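Local coordinates for envelope polyprotein (Puumala orthohantavirus, PDB 5FXU) that forms the ectodomain of the hantaviral surface glycoprotein Gn, an antigenic envelope component that probably takes part in host-cell entry together with its partner Gc, at residues A[211-214]-A[215-219]. Numbering follows the deposited sequence.
Sequences SFET and LVQKT. With NAG (2-acetamido-2-deoxy-beta-D-glucopyranose), chain D.
The carboxylate of Glu-213 and the terminal amide of Gln-217 are held almost parallel, their planes 7° apart, on side chains that run side by side in the same direction. Contact is through the Glu-213 methylenes: its CG lies 3.6 Å from Gln-217 CD, the flat amide group packing against aliphatic carbon. The Glu-213 carboxylate has its polar partner outside the helix, its OE2 making a salt bridge with Lys-339. The neighbouring ring, Phe-212, stacks with His-333 and also touches Leu-255 and Met-258 of helix 249-260, which places it on the buried side.

The backbone bonds record the C-terminal part of helix 208-216. Val-216 N donates to Phe-212 O at 3.1 Å, the i to i+4 bond of a helix. Leu-215 N reaches Ser-211 O only weakly, at 3.4 Å. The same Ser-211 O accepts Thr-214 OG1 at 2.8 Å, the donor tilted 24° from the carbonyl plane; chi1 of 65° sets this hydroxyl between the backbone N and the carbonyl carbon, turned back over the preceding turn. Glu-213 O receives two weak bonds, from Val-216 N at 3.3 Å and from Gln-217 N at 2.8 Å. At Gln-217 the chain has already left helical geometry and turns extended. Beyond it, Lys-218 heads toward the glycan: its NZ comes within 3.3 Å of the acetamide methyl C8 of the NAG, and bonds weakly to Ser-334 O.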
ATOM      1  N   SER A 211       4.204  16.393   6.696  1.00 47.96           N
ATOM      2  CA  SER A 211       5.132  15.610   7.500  1.00 47.14           C
ATOM      3  C   SER A 211       6.325  15.184   6.688  1.00 48.11           C
ATOM      4  O   SER A 211       7.459  15.326   7.136  1.00 53.27           O
ATOM      5  CB  SER A 211       4.465  14.380   8.115  1.00 47.45           C
ATOM      6  OG  SER A 211       3.259  14.722   8.790  1.00 47.11           O
ATOM      7  N   PHE A 212       6.099  14.746   5.451  1.00 47.13           N
ATOM      8  CA  PHE A 212       7.212  14.381   4.568  1.00 45.86           C
ATOM      9  C   PHE A 212       8.093  15.587   4.257  1.00 47.32           C
ATOM     10  O   PHE A 212       9.316  15.486   4.227  1.00 46.27           O
ATOM     11  CB  PHE A 212       6.708  13.747   3.247  1.00 44.41           C
ATOM     12  CG  PHE A 212       6.248  12.336   3.389  1.00 42.19           C
ATOM     13  CD1 PHE A 212       7.167  11.321   3.556  1.00 41.47           C
ATOM     14  CD2 PHE A 212       4.899  12.021   3.378  1.00 41.43           C
ATOM     15  CE1 PHE A 212       6.750  10.023   3.717  1.00 41.02           C
ATOM     16  CE2 PHE A 212       4.475  10.714   3.528  1.00 41.04           C
ATOM     17  CZ  PHE A 212       5.403   9.714   3.698  1.00 40.63           C
ATOM     18  N   GLU A 213       7.461  16.720   3.991  1.00 50.64           N
ATOM     19  CA  GLU A 213       8.188  17.950   3.633  1.00 54.44           C
ATOM     20  C   GLU A 213       9.133  18.434   4.779  1.00 57.16           C
ATOM     21  O   GLU A 213      10.302  18.753   4.525  1.00 55.06           O
ATOM     22  CB  GLU A 213       7.190  19.020   3.160  1.00 55.31           C
ATOM     23  CG  GLU A 213       6.686  18.735   1.733  1.00 56.75           C
ATOM     24  CD  GLU A 213       5.434  19.511   1.324  1.00 58.19           C
ATOM     25  OE1 GLU A 213       4.878  20.296   2.123  1.00 58.47           O
ATOM     26  OE2 GLU A 213       5.009  19.332   0.164  1.00 58.60           O
ATOM     27  N   THR A 214       8.657  18.422   6.028  1.00 59.07           N
ATOM     28  CA  THR A 214       9.540  18.746   7.180  1.00 62.15           C
ATOM     29  C   THR A 214      10.773  17.837   7.226  1.00 65.51           C
ATOM     30  O   THR A 214      11.871  18.280   7.520  1.00 66.04           O
ATOM     31  CB  THR A 214       8.871  18.689   8.563  1.00 62.44           C
ATOM     32  OG1 THR A 214       8.474  17.342   8.869  1.00 62.56           O
ATOM     33  CG2 THR A 214       7.692  19.655   8.647  1.00 62.68           C
ATOM     34  N   LEU A 215      10.589  16.567   6.912  1.00 68.36           N
ATOM     35  CA  LEU A 215      11.694  15.622   6.954  1.00 72.29           C
ATOM     36  C   LEU A 215      12.735  15.818   5.835  1.00 74.37           C
ATOM     37  O   LEU A 215      13.924  15.632   6.065  1.00 74.51           O
ATOM     38  CB  LEU A 215      11.116  14.202   6.929  1.00 75.37           C
ATOM     39  CG  LEU A 215      12.055  13.016   7.101  1.00 78.45           C
ATOM     40  CD1 LEU A 215      12.810  13.062   8.423  1.00 81.36           C
ATOM     41  CD2 LEU A 215      11.229  11.747   7.001  1.00 78.16           C
ATOM     42  N   VAL A 216      12.284  16.170   4.630  1.00 78.67           N
ATOM     43  CA  VAL A 216      13.161  16.225   3.424  1.00 83.39           C
ATOM     44  C   VAL A 216      13.211  17.567   2.646  1.00 86.14           C
ATOM     45  O   VAL A 216      13.715  17.603   1.521  1.00 86.64           O
ATOM     46  CB  VAL A 216      12.851  14.997   2.489  1.00 84.88           C
ATOM     47  CG1 VAL A 216      13.528  15.051   1.115  1.00 85.81           C
ATOM     48  CG2 VAL A 216      13.288  13.708   3.179  1.00 85.82           C
ATOM     49  N   GLN A 217      12.775  18.688   3.231  1.00 89.83           N
ATOM     50  CA  GLN A 217      12.792  19.951   2.465  1.00 92.71           C
ATOM     51  C   GLN A 217      13.620  21.054   3.047  1.00 97.16           C
ATOM     52  O   GLN A 217      13.817  21.155   4.250  1.00 96.03           O
ATOM     53  CB  GLN A 217      11.388  20.511   2.197  1.00 90.23           C
ATOM     54  CG  GLN A 217      10.718  19.915   0.981  1.00 86.30           C
ATOM     55  CD  GLN A 217       9.502  20.692   0.556  1.00 85.52           C
ATOM     56  OE1 GLN A 217       8.844  21.358   1.368  1.00 83.58           O
ATOM     57  NE2 GLN A 217       9.168  20.580  -0.719  1.00 85.31           N
ATOM     58  N   LYS A 218      14.046  21.911   2.132  1.00103.85           N
ATOM     59  CA  LYS A 218      14.836  23.096   2.451  1.00110.31           C
ATOM     60  C   LYS A 218      13.815  24.195   2.803  1.00115.42           C
ATOM     61  O   LYS A 218      13.707  24.636   3.958  1.00116.27           O
ATOM     62  CB  LYS A 218      15.788  23.520   1.292  1.00111.14           C
ATOM     63  CG  LYS A 218      16.028  22.458   0.222  1.00109.50           C
ATOM     64  CD  LYS A 218      14.948  22.459  -0.863  1.00106.30           C
ATOM     65  CE  LYS A 218      14.792  21.075  -1.481  1.00105.25           C
ATOM     66  NZ  LYS A 218      13.964  21.060  -2.718  1.00103.79           N
ATOM     67  N   THR A 219      13.006  24.551   1.801  1.00117.37           N
ATOM     68  CA  THR A 219      12.112  25.713   1.831  1.00115.87           C
ATOM     69  C   THR A 219      10.617  25.324   1.932  1.00110.26           C
ATOM     70  O   THR A 219      10.270  24.136   1.952  1.00107.16           O
ATOM     71  CB  THR A 219      12.369  26.585   0.578  1.00118.04           C
ATOM     72  OG1 THR A 219      12.137  25.814  -0.608  1.00113.93           O
ATOM     73  CG2 THR A 219      13.823  27.108   0.571  1.00119.27           C
TER
HETATM   74  C1  NAG D   2      17.937  18.526  -7.269  1.00 87.02           C
HETATM   75  C2  NAG D   2      18.732  19.659  -6.616  1.00 88.40           C
HETATM   76  C3  NAG D   2      19.817  20.209  -7.555  1.00 90.37           C
HETATM   77  C4  NAG D   2      20.705  19.074  -8.064  1.00 89.41           C
HETATM   78  C5  NAG D   2      19.839  17.989  -8.717  1.00 87.00           C
HETATM   79  C6  NAG D   2      20.672  16.787  -9.170  1.00 82.92           C
HETATM   80  C7  NAG D   2      17.293  20.831  -4.982  1.00 80.96           C
HETATM   81  C8  NAG D   2      16.369  21.997  -4.778  1.00 77.94           C
HETATM   82  N2  NAG D   2      17.809  20.717  -6.214  1.00 85.25           N
HETATM   83  O3  NAG D   2      20.645  21.179  -6.887  1.00 89.13           O
HETATM   84  O4  NAG D   2      21.671  19.612  -8.987  1.00 88.09           O
HETATM   85  O5  NAG D   2      18.818  17.534  -7.814  1.00 88.89           O
HETATM   86  O6  NAG D   2      20.731  15.781  -8.149  1.00 76.93           O
HETATM   87  O7  NAG D   2      17.541  20.048  -4.072  1.00 77.71           O